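Uncharacterized protein (Pyrococcus furiosus, PDB 4XLZ) probably removes an acetyl group from N,N'-diacetylchitobiose, as a metal-dependent deacetylase of carbohydrate esterase family 14, here with cadmium bound. Local coordinates at residues A[40-45]-A[217-222]; A[90-95]-A[102-107]; A[72-77]-A[82-87]. One frame throughout, in Å; residues are numbered along the deposited sequence.

Contact 1: A[40-45]-A[217-222]. With CD (cadmium ion), chain G.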
loop_
_atom_site.group_PDB
_atom_site.type_symbol
_atom_site.label_atom_id
_atom_site.label_comp_id
_atom_site.label_asym_id
_atom_site.label_seq_id
_atom_site.Cartn_x
_atom_site.Cartn_y
_atom_site.Cartn_z
ATOM N N HIS A 40 17.758 14.934 -1.714
ATOM C CA HIS A 40 18.461 14.872 -0.423
ATOM C C HIS A 40 19.149 16.228 -0.216
ATOM O O HIS A 40 19.316 16.979 -1.157
ATOM C CB HIS A 40 19.612 13.800 -0.559
ATOM C CG HIS A 40 19.076 12.478 -0.974
ATOM N ND1 HIS A 40 19.484 11.914 -2.186
ATOM C CD2 HIS A 40 18.292 11.579 -0.329
ATOM C CE1 HIS A 40 18.899 10.713 -2.278
ATOM N NE2 HIS A 40 18.176 10.484 -1.170
ATOM N N PRO A 41 19.499 16.473 1.075
ATOM C CA PRO A 41 20.272 17.715 1.355
ATOM C C PRO A 41 21.677 17.558 0.575
ATOM O O PRO A 41 22.352 16.539 0.654
ATOM C CB PRO A 41 20.576 17.584 2.870
ATOM C CG PRO A 41 19.446 16.696 3.396
ATOM C CD PRO A 41 19.310 15.654 2.267
ATOM N N ASP A 42 21.880 18.527 -0.238
ATOM C CA ASP A 42 23.064 18.720 -1.085
ATOM C C ASP A 42 22.819 18.563 -2.537
ATOM O O ASP A 42 23.611 19.007 -3.334
ATOM C CB ASP A 42 24.338 17.971 -0.673
ATOM C CG ASP A 42 24.357 16.450 -1.013
ATOM O OD1 ASP A 42 23.628 15.992 -1.928
ATOM O OD2 ASP A 42 25.182 15.671 -0.395
ATOM N N ASP A 43 21.614 18.043 -2.923
ATOM C CA ASP A 43 21.507 17.907 -4.367
ATOM C C ASP A 43 21.308 19.196 -5.183
ATOM O O ASP A 43 21.723 19.276 -6.339
ATOM C CB ASP A 43 20.238 16.970 -4.750
ATOM C CG ASP A 43 20.504 15.540 -4.500
ATOM O OD1 ASP A 43 21.566 15.015 -5.077
ATOM O OD2 ASP A 43 19.831 14.850 -3.703
ATOM N N CYS A 44 20.676 20.219 -4.615
ATOM C CA CYS A 44 20.602 21.525 -5.322
ATOM C C CYS A 44 22.053 22.083 -5.515
ATOM O O CYS A 44 22.308 22.556 -6.624
ATOM C CB CYS A 44 19.774 22.527 -4.483
ATOM S SG CYS A 44 18.007 22.136 -4.627
ATOM N N ALA A 45 22.839 21.990 -4.432
ATOM C CA ALA A 45 24.207 22.541 -4.591
ATOM C C ALA A 45 24.963 21.734 -5.625
ATOM O O ALA A 45 25.683 22.334 -6.464
ATOM C CB ALA A 45 24.972 22.448 -3.274
ATOM N N SER A 217 29.388 15.972 6.309
ATOM C CA SER A 217 29.147 14.584 6.642
ATOM C C SER A 217 29.144 13.679 5.401
ATOM O O SER A 217 29.364 12.443 5.528
ATOM C CB SER A 217 27.708 14.500 7.310
ATOM O OG SER A 217 26.729 14.875 6.366
ATOM N N GLN A 218 28.887 14.298 4.271
ATOM C CA GLN A 218 28.865 13.509 3.039
ATOM C C GLN A 218 30.237 13.476 2.348
ATOM O O GLN A 218 30.474 12.629 1.515
ATOM C CB GLN A 218 27.797 14.002 2.047
ATOM C CG GLN A 218 26.354 14.011 2.773
ATOM C CD GLN A 218 26.005 12.745 3.327
ATOM O OE1 GLN A 218 25.943 11.776 2.545
ATOM N NE2 GLN A 218 25.965 12.567 4.622
ATOM N N PHE A 219 30.924 14.553 2.532
ATOM C CA PHE A 219 32.210 14.802 1.650
ATOM C C PHE A 219 33.358 14.897 2.601
ATOM O O PHE A 219 33.848 16.046 2.852
ATOM C CB PHE A 219 31.990 16.056 0.805
ATOM C CG PHE A 219 30.904 15.824 -0.239
ATOM C CD1 PHE A 219 31.146 14.866 -1.257
ATOM C CD2 PHE A 219 29.676 16.450 -0.110
ATOM C CE1 PHE A 219 30.140 14.549 -2.181
ATOM C CE2 PHE A 219 28.643 16.188 -1.091
ATOM C CZ PHE A 219 28.830 15.201 -2.068
ATOM N N THR A 220 33.742 13.778 3.145
ATOM C CA THR A 220 34.986 13.712 3.854
ATOM C C THR A 220 36.093 13.890 2.840
ATOM O O THR A 220 35.900 13.810 1.670
ATOM C CB THR A 220 35.183 12.314 4.476
ATOM O OG1 THR A 220 35.158 11.298 3.424
ATOM C CG2 THR A 220 34.094 11.972 5.555
ATOM N N ASP A 221 37.311 14.232 3.347
ATOM C CA ASP A 221 38.468 14.303 2.396
ATOM C C ASP A 221 38.646 13.036 1.594
ATOM O O ASP A 221 38.882 13.113 0.401
ATOM C CB ASP A 221 39.722 14.517 3.249
ATOM C CG ASP A 221 39.837 15.931 3.720
ATOM O OD1 ASP A 221 40.668 16.155 4.628
ATOM O OD2 ASP A 221 39.161 16.865 3.166
ATOM N N ASP A 222 38.484 11.851 2.215
ATOM C CA ASP A 222 38.619 10.635 1.387
ATOM C C ASP A 222 37.638 10.512 0.205
ATOM O O ASP A 222 38.009 10.206 -0.980
ATOM C CB ASP A 222 38.492 9.432 2.277
ATOM C CG ASP A 222 39.714 8.611 2.148
ATOM O OD1 ASP A 222 40.759 9.012 2.827
ATOM O OD2 ASP A 222 39.672 7.759 1.182
HETATM CD CD CD G . 20.919 12.804 -3.780
HETATM O O HOH W 1 22.219 10.588 -3.498
#
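Asp-42 reaches across to Gln-218 and Phe-219 with a single carboxylate oxygen, OD2. That atom lies 3.6 Å from Phe-219 CE2, approaching the ring obliquely with the carboxylate plane turned 39° from it, and the CG methylene of Gln-218 stands nearly as close. The touch is therefore light, one oxygen against carbon, and 217-222 leads off from it to exposed Thr-220 and Asp-221. Phe-219, a buried flat ring, offers carbon to one side of OD2 while its face is packed by Gln-218 CB, toward the rim. The Asp-42 side chain is set between its own backbone N and carbonyl carbon (chi1 77°), which carries the carboxylate out between the metal site and the Gln-218/Phe-219 pair. Gln-218 bends back, and its NE2 gives a hydrogen bond of 3.0 Å to Ser-217 OG, within the amide plane; the same nitrogen also bonds the carbonyl of Gly-73.

The close-held part lies within 40-45, at the metal. There a type II turn from His-40 to Asp-43 brings both residues to one cadmium ion, which His-40 ND1 binds at 2.3 Å. Asp-43 grips it with both oxygens, OD2 at 2.3 Å and OD1 at 2.6 Å, while OD2 also accepts from the backbone N of His-40 through its anti lone pair. His-151 and water 1 are further ligands, and a Tris molecule, probably from the crystallisation liquor, is hydrogen-bonded to Asp-42 OD2. The His-Pro-Asp-Asp sequence, whose last residue opens helix 43-57, is the metal-binding motif of the GlcNAc-PI de-N-acetylase family.

Contact 2: A[90-95]-A[102-107]. With HEZ (hexane-1,6-diol), chain M.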
loop_
_atom_site.group_PDB
_atom_site.type_symbol
_atom_site.label_atom_id
_atom_site.label_comp_id
_atom_site.label_asym_id
_atom_site.label_seq_id
_atom_site.Cartn_x
_atom_site.Cartn_y
_atom_site.Cartn_z
ATOM N N ARG A 90 21.664 21.309 9.366
ATOM C CA ARG A 90 22.575 22.480 9.579
ATOM C C ARG A 90 23.573 22.669 8.398
ATOM O O ARG A 90 23.824 23.795 7.983
ATOM C CB ARG A 90 23.362 22.233 10.842
ATOM C CG ARG A 90 22.416 22.180 12.037
ATOM C CD ARG A 90 22.915 21.455 13.262
ATOM N NE ARG A 90 21.952 21.581 14.404
ATOM C CZ ARG A 90 22.215 21.169 15.647
ATOM N NH1 ARG A 90 23.407 20.589 15.928
ATOM N NH2 ARG A 90 21.285 21.308 16.596
ATOM N N GLU A 91 24.061 21.532 7.862
ATOM C CA GLU A 91 24.909 21.632 6.623
ATOM C C GLU A 91 24.236 22.330 5.498
ATOM O O GLU A 91 24.761 23.153 4.802
ATOM C CB GLU A 91 25.338 20.249 6.184
ATOM C CG GLU A 91 26.332 19.688 7.196
ATOM C CD GLU A 91 26.798 18.274 6.999
ATOM O OE1 GLU A 91 27.786 17.794 7.695
ATOM O OE2 GLU A 91 26.160 17.503 6.191
ATOM N N GLU A 92 22.940 21.956 5.278
ATOM C CA GLU A 92 22.239 22.630 4.202
ATOM C C GLU A 92 21.976 24.127 4.441
ATOM O O GLU A 92 22.012 24.930 3.523
ATOM C CB GLU A 92 20.846 21.892 3.918
ATOM C CG GLU A 92 20.187 22.393 2.656
ATOM C CD GLU A 92 20.859 21.893 1.372
ATOM O OE1 GLU A 92 20.401 20.967 0.678
ATOM O OE2 GLU A 92 21.856 22.521 0.912
ATOM N N GLU A 93 21.692 24.442 5.710
ATOM C CA GLU A 93 21.489 25.892 5.975
ATOM C C GLU A 93 22.811 26.649 5.665
ATOM O O GLU A 93 22.728 27.763 5.165
ATOM C CB GLU A 93 21.125 26.063 7.458
ATOM C CG GLU A 93 19.562 25.575 7.625
ATOM C CD GLU A 93 19.178 25.422 9.100
ATOM O OE1 GLU A 93 20.052 25.420 10.024
ATOM O OE2 GLU A 93 17.953 25.326 9.335
ATOM N N GLU A 94 23.939 26.062 6.012
ATOM C CA GLU A 94 25.250 26.776 5.722
ATOM C C GLU A 94 25.488 26.803 4.187
ATOM O O GLU A 94 25.890 27.796 3.618
ATOM C CB GLU A 94 26.329 26.059 6.446
ATOM C CG GLU A 94 27.812 26.540 6.027
ATOM C CD GLU A 94 28.962 25.778 6.857
ATOM O OE1 GLU A 94 28.704 25.538 8.070
ATOM O OE2 GLU A 94 30.096 25.436 6.354
ATOM N N SER A 95 25.245 25.681 3.472
ATOM C CA SER A 95 25.418 25.696 2.043
ATOM C C SER A 95 24.519 26.688 1.370
ATOM O O SER A 95 24.855 27.448 0.470
ATOM C CB SER A 95 25.054 24.232 1.591
ATOM O OG SER A 95 25.192 24.051 0.186
ATOM N N ARG A 102 17.365 31.612 1.058
ATOM C CA ARG A 102 16.986 31.959 2.414
ATOM C C ARG A 102 15.807 31.161 2.944
ATOM O O ARG A 102 15.323 31.447 4.031
ATOM C CB ARG A 102 16.469 33.444 2.456
ATOM C CG ARG A 102 17.615 34.476 2.160
ATOM C CD ARG A 102 17.040 35.870 1.809
ATOM N NE ARG A 102 17.997 36.511 0.883
ATOM C CZ ARG A 102 19.172 37.055 1.242
ATOM N NH1 ARG A 102 19.552 37.107 2.516
ATOM N NH2 ARG A 102 19.978 37.571 0.323
ATOM N N LYS A 103 15.299 30.197 2.176
ATOM C CA LYS A 103 14.111 29.464 2.689
ATOM C C LYS A 103 14.192 28.005 2.158
ATOM O O LYS A 103 14.404 27.814 0.962
ATOM C CB LYS A 103 12.842 30.078 2.201
ATOM C CG LYS A 103 11.592 29.429 2.825
ATOM C CD LYS A 103 10.283 30.048 2.252
ATOM C CE LYS A 103 9.879 31.416 2.775
ATOM N NZ LYS A 103 8.326 31.699 2.447
ATOM N N ILE A 104 14.022 27.105 3.100
ATOM C CA ILE A 104 14.054 25.632 2.722
ATOM C C ILE A 104 12.786 25.041 3.367
ATOM O O ILE A 104 12.541 25.198 4.599
ATOM C CB ILE A 104 15.263 24.951 3.332
ATOM C CG1 ILE A 104 16.605 25.582 2.757
ATOM C CG2 ILE A 104 15.197 23.460 2.935
ATOM C CD1 ILE A 104 17.826 25.139 3.621
ATOM N N TYR A 105 11.967 24.345 2.538
ATOM C CA TYR A 105 10.905 23.474 3.097
ATOM C C TYR A 105 11.406 22.037 3.195
ATOM O O TYR A 105 11.927 21.545 2.154
ATOM C CB TYR A 105 9.698 23.437 2.158
ATOM C CG TYR A 105 8.932 24.728 2.079
ATOM C CD1 TYR A 105 9.305 25.783 1.192
ATOM C CD2 TYR A 105 7.756 24.872 2.828
ATOM C CE1 TYR A 105 8.509 26.949 1.130
ATOM C CE2 TYR A 105 7.003 26.034 2.764
ATOM C CZ TYR A 105 7.368 27.019 1.914
ATOM O OH TYR A 105 6.566 28.182 1.813
ATOM N N TRP A 106 11.294 21.448 4.312
ATOM C CA TRP A 106 11.776 20.077 4.560
ATOM C C TRP A 106 10.588 19.168 4.597
ATOM O O TRP A 106 9.735 19.248 5.517
ATOM C CB TRP A 106 12.474 19.971 5.930
ATOM C CG TRP A 106 13.720 20.872 6.030
ATOM C CD1 TRP A 106 13.759 22.139 6.578
ATOM C CD2 TRP A 106 15.000 20.556 5.576
ATOM N NE1 TRP A 106 15.146 22.573 6.562
ATOM C CE2 TRP A 106 15.847 21.615 5.907
ATOM C CE3 TRP A 106 15.516 19.430 4.942
ATOM C CZ2 TRP A 106 17.246 21.578 5.639
ATOM C CZ3 TRP A 106 16.919 19.342 4.642
ATOM C CH2 TRP A 106 17.728 20.451 5.013
ATOM N N LEU A 107 10.418 18.306 3.617
ATOM C CA LEU A 107 9.225 17.380 3.691
ATOM C C LEU A 107 9.443 16.290 4.652
ATOM O O LEU A 107 8.455 15.657 5.108
ATOM C CB LEU A 107 8.975 16.739 2.298
ATOM C CG LEU A 107 8.651 17.733 1.197
ATOM C CD1 LEU A 107 8.044 16.920 0.020
ATOM C CD2 LEU A 107 7.628 18.858 1.550
HETATM O O1 HEZ M . 20.647 29.359 5.868
HETATM C C1 HEZ M . 19.949 29.734 4.655
HETATM C C2 HEZ M . 18.681 28.879 4.578
HETATM C C3 HEZ M . 17.767 29.566 5.548
HETATM C C4 HEZ M . 17.382 28.592 6.561
HETATM C C5 HEZ M . 16.187 27.937 5.889
HETATM C C6 HEZ M . 14.868 27.838 6.674
HETATM O O6 HEZ M . 13.666 28.117 5.901
HETATM O O HOH W 2 16.033 25.099 7.401
#
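Glu-92 meets the strand with its methylenes and not with its acid. Its CB sits 3.6 Å from Trp-106 CH2, at the edge of the indole and near its plane, while CG lies 3.7 Å from Ile-104 CD1. The chain leaves with CG anti to the backbone N (chi1 -170°) and then bends at chi2, which lays the aliphatic part against the strand and turns the carboxylate aside. There OE1 accepts from the backbone N of Asp-42, a bond that gives one buried oxygen a donor; OE2 has a weak bond to His-215. Ile-104 points toward the helix, while the end of the Trp-106 ring swings over to it. The CG2 methyl of Ile-104 lies 3.6 Å over one face of the indole, toward its rim, so the branched residue packs against the ring as well as the helix.

One step outward, Glu-93 is exposed, so its carboxylate can take a water. Water 2 links it to the indole, donating to OE2 at 2.7 Å and accepting from Trp-106 NE1 in the plane of the ring at 2.8 Å. Hexane-1,6-diol, probably from the crystallisation liquor, spans the same margin: its O1 donates to Glu-93 O, and its O6 receives an almost straight bond of 3.0 Å from Ile-104 N.

Farther out, Arg-89 makes a cation-pi contact with Trp-106, and strand 61-68 holds the backbone of the 103-107 strand by hydrogen bonds to Tyr-64 and Cys-66. Trp-106 O is bonded by Asn-172 of a second subunit. The short axes, 9.9 Å apart, run roughly antiparallel, at 153°, as expected where a helix packs on the strand that follows it in the beta-alpha-beta crossover 61-68, 81-99, 103-109 of a parallel sheet.

Contact 3: A[72-77]-A[82-87]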
loop_
_atom_site.group_PDB
_atom_site.type_symbol
_atom_site.label_atom_id
_atom_site.label_comp_id
_atom_site.label_asym_id
_atom_site.label_seq_id
_atom_site.Cartn_x
_atom_site.Cartn_y
_atom_site.Cartn_z
HETATM N N MSE A 72 20.094 8.193 5.745
HETATM C CA MSE A 72 20.861 6.982 5.470
HETATM C C MSE A 72 22.298 7.291 5.060
HETATM O O MSE A 72 23.092 6.334 4.860
HETATM C CB MSE A 72 20.225 6.193 4.303
HETATM C CG MSE A 72 18.874 5.655 4.687
HETATM SE SE MSE A 72 19.072 4.191 6.000
HETATM C CE MSE A 72 17.141 3.956 6.170
ATOM N N GLY A 73 22.628 8.571 4.876
ATOM C CA GLY A 73 23.950 8.931 4.287
ATOM C C GLY A 73 25.191 8.753 5.157
ATOM O O GLY A 73 25.940 9.778 5.329
ATOM N N THR A 74 25.385 7.636 5.804
ATOM C CA THR A 74 26.650 7.471 6.575
ATOM C C THR A 74 27.061 5.994 6.531
ATOM O O THR A 74 26.251 5.107 6.467
ATOM C CB THR A 74 26.470 7.929 8.077
ATOM O OG1 THR A 74 27.718 7.683 8.848
ATOM C CG2 THR A 74 25.383 7.136 8.845
ATOM N N THR A 75 28.398 5.707 6.618
ATOM C CA THR A 75 28.853 4.334 6.844
ATOM C C THR A 75 29.473 4.198 8.222
ATOM O O THR A 75 29.940 3.130 8.569
ATOM C CB THR A 75 29.887 3.893 5.770
ATOM O OG1 THR A 75 30.991 4.815 5.829
ATOM C CG2 THR A 75 29.327 3.973 4.378
ATOM N N ASP A 76 29.308 5.239 9.079
ATOM C CA ASP A 76 29.699 5.103 10.521
ATOM C C ASP A 76 28.654 4.344 11.341
ATOM O O ASP A 76 27.469 4.862 11.572
ATOM C CB ASP A 76 29.960 6.521 11.050
ATOM C CG ASP A 76 30.390 6.529 12.556
ATOM O OD1 ASP A 76 30.637 7.618 13.041
ATOM O OD2 ASP A 76 30.377 5.467 13.222
ATOM N N GLU A 77 28.975 3.125 11.846
ATOM C CA GLU A 77 28.038 2.319 12.669
ATOM C C GLU A 77 27.668 3.052 14.007
ATOM O O GLU A 77 26.637 2.702 14.634
ATOM C CB GLU A 77 28.567 0.907 13.040
ATOM C CG GLU A 77 28.277 -0.227 11.983
ATOM C CD GLU A 77 28.851 -1.584 12.408
ATOM O OE1 GLU A 77 29.782 -2.043 11.704
ATOM O OE2 GLU A 77 28.445 -2.115 13.483
ATOM N N HIS A 82 19.056 9.560 12.901
ATOM C CA HIS A 82 18.454 10.744 13.520
ATOM C C HIS A 82 19.491 11.886 13.719
ATOM O O HIS A 82 19.249 13.055 13.353
ATOM C CB HIS A 82 17.847 10.420 14.880
ATOM C CG HIS A 82 16.889 9.287 14.853
ATOM N ND1 HIS A 82 15.743 9.346 14.078
ATOM C CD2 HIS A 82 16.855 8.109 15.498
ATOM C CE1 HIS A 82 15.082 8.232 14.241
ATOM N NE2 HIS A 82 15.698 7.453 15.088
ATOM N N GLU A 83 20.618 11.437 14.310
ATOM C CA GLU A 83 21.702 12.400 14.428
ATOM C C GLU A 83 22.228 12.939 13.115
ATOM O O GLU A 83 22.415 14.143 12.923
ATOM C CB GLU A 83 22.840 11.888 15.310
ATOM C CG GLU A 83 23.852 13.031 15.648
ATOM C CD GLU A 83 24.886 12.597 16.737
ATOM O OE1 GLU A 83 24.855 11.430 17.212
ATOM O OE2 GLU A 83 25.706 13.558 17.077
ATOM N N LEU A 84 22.377 12.034 12.103
ATOM C CA LEU A 84 22.787 12.458 10.770
ATOM C C LEU A 84 21.839 13.486 10.215
ATOM O O LEU A 84 22.175 14.467 9.603
ATOM C CB LEU A 84 22.968 11.253 9.884
ATOM C CG LEU A 84 23.361 11.650 8.526
ATOM C CD1 LEU A 84 24.810 12.375 8.488
ATOM C CD2 LEU A 84 23.548 10.318 7.716
ATOM N N ALA A 85 20.505 13.192 10.347
ATOM C CA ALA A 85 19.582 14.124 9.748
ATOM C C ALA A 85 19.652 15.540 10.345
ATOM O O ALA A 85 19.540 16.535 9.635
ATOM C CB ALA A 85 18.105 13.531 9.939
ATOM N N LEU A 86 19.881 15.546 11.702
ATOM C CA LEU A 86 19.998 16.861 12.286
ATOM C C LEU A 86 21.289 17.589 11.810
ATOM O O LEU A 86 21.223 18.799 11.506
ATOM C CB LEU A 86 20.041 16.624 13.813
ATOM C CG LEU A 86 20.228 17.852 14.671
ATOM C CD1 LEU A 86 19.072 18.807 14.494
ATOM C CD2 LEU A 86 20.391 17.399 16.135
ATOM N N ILE A 87 22.369 16.793 11.699
ATOM C CA ILE A 87 23.626 17.384 11.189
ATOM C C ILE A 87 23.446 17.899 9.772
ATOM O O ILE A 87 23.866 19.027 9.367
ATOM C CB ILE A 87 24.732 16.325 11.202
ATOM C CG1 ILE A 87 25.179 16.035 12.656
ATOM C CG2 ILE A 87 25.936 16.702 10.270
ATOM C CD1 ILE A 87 25.957 14.723 12.781
#
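Gly-73 passes closest to the helix at Leu-84, their CA atoms 7.5 Å apart, and it does so at the centre of an inverse gamma turn closed by the bond from Thr-74 N to the O of selenomethionine Met-72. The opposing residues 82-87 form regular helix. The bare peptide at the glycine lets the CD2 methyl of Leu-84 lie directly on its C and O, 3.4 Å from Gly-73 C.

Leu-84 sends its CG anti to the backbone N (chi1 179°), carrying that methyl out from the helix to the loop. Thr-74 meets it with its carbon side: CB and CG2 each lie 3.8 Å from CD2, the two side chains sliding past one another in opposite directions. OG1 is turned to its own loop, accepting from Asp-76 N at 2.9 Å. A valine in place of Thr-74 would probably leave Asp-76 N without its side-chain acceptor and the turn freer to shift. Asn-169 of a neighbouring subunit packs on Thr-74. Such an ST turn, following the gamma turn, shapes the connection from strand 61-68 to helix 81-99 in the beta-alpha-beta unit.

Contact 1 is buried and lies at the metal site, whereas contacts 2 and 3 are only partly buried and both in reach of other subunits, contact 3 lying farthest from the chain centre. Contacts 2 and 3 both use helix 81-99, one toward its sheet and the other near its start, and contact 1 joins them through Ser-217, whose OG probably hydrogen-bonds Glu-91 OE2 and whose CB packs on Leu-84. Their chemistry follows their place. The first sets an acid oxygen beside ring and methylene carbon, next to a metal site; the second, methylenes against indole and isoleucine with a bridging water; the third, one leucine methyl on a turning backbone. The helix thus connects the sheet, the metal-bearing turn and the outer loop.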